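Local coordinates for putative secreted cellulose-binding protein (Streptomyces coelicolor, PDB 4OY6) that is a copper-dependent lytic polysaccharide monooxygenase of family AA10 that oxidises cellulose, at residues A62-D66 against G67-S71. Numbering follows the deposited sequence.
Sequences AVVPD and GQLCS. With ZN (zinc ion), chain I.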
loop_
_atom_site.group_PDB
_atom_site.type_symbol
_atom_site.label_atom_id
_atom_site.label_comp_id
_atom_site.label_asym_id
_atom_site.label_seq_id
_atom_site.Cartn_x
_atom_site.Cartn_y
_atom_site.Cartn_z
ATOM N N ALA A 62 0.077 6.222 16.510
ATOM C CA ALA A 62 -0.932 6.061 17.553
ATOM C C ALA A 62 -2.169 5.285 17.092
ATOM O O ALA A 62 -2.881 4.702 17.918
ATOM C CB ALA A 62 -1.367 7.420 18.065
ATOM N N VAL A 63 -2.436 5.294 15.789
ATOM C CA VAL A 63 -3.648 4.667 15.250
ATOM C C VAL A 63 -3.394 3.460 14.339
ATOM O O VAL A 63 -4.340 2.778 13.945
ATOM C CB VAL A 63 -4.576 5.710 14.560
ATOM C CG1 VAL A 63 -5.061 6.745 15.566
ATOM C CG2 VAL A 63 -3.875 6.380 13.396
ATOM N N VAL A 64 -2.128 3.195 14.009
ATOM C CA VAL A 64 -1.751 2.072 13.141
ATOM C C VAL A 64 -0.741 1.227 13.911
ATOM O O VAL A 64 0.451 1.503 13.880
ATOM C CB VAL A 64 -1.159 2.552 11.803
ATOM C CG1 VAL A 64 -0.707 1.365 10.959
ATOM C CG2 VAL A 64 -2.178 3.406 11.050
ATOM N N PRO A 65 -1.228 0.205 14.633
ATOM C CA PRO A 65 -0.306 -0.632 15.390
ATOM C C PRO A 65 0.663 -1.444 14.513
ATOM O O PRO A 65 0.348 -1.795 13.371
ATOM C CB PRO A 65 -1.237 -1.611 16.118
ATOM C CG PRO A 65 -2.542 -0.888 16.236
ATOM C CD PRO A 65 -2.628 -0.118 14.942
ATOM N N ASP A 66 1.829 -1.762 15.065
ATOM C CA ASP A 66 2.727 -2.695 14.424
ATOM C C ASP A 66 1.993 -3.973 14.050
ATOM O O ASP A 66 1.118 -4.444 14.777
ATOM C CB ASP A 66 3.882 -3.033 15.370
ATOM C CG ASP A 66 4.899 -1.930 15.480
ATOM O OD1 ASP A 66 4.973 -1.041 14.621
ATOM O OD2 ASP A 66 5.695 -1.984 16.432
ATOM N N GLY A 67 2.332 -4.491 12.874
ATOM C CA GLY A 67 1.660 -5.662 12.304
ATOM C C GLY A 67 0.348 -5.378 11.601
ATOM O O GLY A 67 -0.265 -6.279 11.061
ATOM N N GLN A 68 -0.087 -4.123 11.632
ATOM C CA GLN A 68 -1.342 -3.688 11.019
ATOM C C GLN A 68 -1.127 -2.529 10.059
ATOM O O GLN A 68 -2.053 -1.799 9.716
ATOM C CB GLN A 68 -2.377 -3.278 12.077
ATOM C CG GLN A 68 -2.649 -4.361 13.099
ATOM C CD GLN A 68 -3.556 -3.919 14.200
ATOM O OE1 GLN A 68 -4.373 -3.011 14.023
ATOM N NE2 GLN A 68 -3.456 -4.578 15.337
ATOM N N LEU A 69 0.101 -2.338 9.589
ATOM C CA LEU A 69 0.378 -1.221 8.695
ATOM C C LEU A 69 -0.402 -1.335 7.377
ATOM O O LEU A 69 -0.983 -0.354 6.892
ATOM C CB LEU A 69 1.882 -1.050 8.408
ATOM C CG LEU A 69 2.639 -0.283 9.505
ATOM C CD1 LEU A 69 2.672 -1.021 10.860
ATOM C CD2 LEU A 69 4.044 0.069 9.037
ATOM N N CYS A 70 -0.401 -2.511 6.761
ATOM C CA CYS A 70 -0.991 -2.655 5.429
ATOM C C CYS A 70 -2.508 -2.641 5.430
ATOM O O CYS A 70 -3.096 -2.427 4.382
ATOM C CB CYS A 70 -0.459 -3.893 4.709
ATOM S SG CYS A 70 1.342 -3.811 4.433
ATOM N N SER A 71 -3.140 -2.826 6.586
ATOM C CA SER A 71 -4.583 -2.631 6.734
ATOM C C SER A 71 -4.930 -1.252 7.310
ATOM O O SER A 71 -6.087 -0.996 7.626
ATOM C CB SER A 71 -5.172 -3.683 7.640
ATOM O OG SER A 71 -4.719 -3.515 8.968
HETATM ZN ZN ZN I . 6.789 -0.323 16.699
HETATM O O HOH W 1 -0.860 -6.376 15.385
HETATM O O HOH W 2 8.243 -0.868 15.560
#
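The carboxamide of Q68 sits above the rim of the P65 ring at CG, tilted by roughly 40° rather than lying flat on it. OE1 of Q68 approaches CD of P65 to 3.5 Å, while its NE2 sits beside CB. With CG beside the backbone N (chi1 -55°) and the chain extended beyond it, Q68 folds back across the type II turn P65-Q68. The turn is closed by a hydrogen bond from Q68 N to P65 O (2.9 Å); G67 supplies the positive phi at its third position. A water bridges D66 O and Q68 NE2. Cutting Q68 back to an alanine is likely to uncover the CB-CG-CD rim of the proline and leave the bridging water without its side-chain partner. Deeper in, CG1 of V64 reaches CG of L69 at 4.0 Å, and CD1 of L69 packs against P65 O (3.5 Å) and D66 CA. D66 points outward, its OD2 binding a zinc ion at 2.0 Å while OD1 accepts from W131 N. The turn thus carries the chain from helix 60-63 into a loop secured on the mixed sheet, through a hydrogen bond of L69 O with Y165 OH of strand 161-170 and the C70-C180 disulfide to strand 175-184.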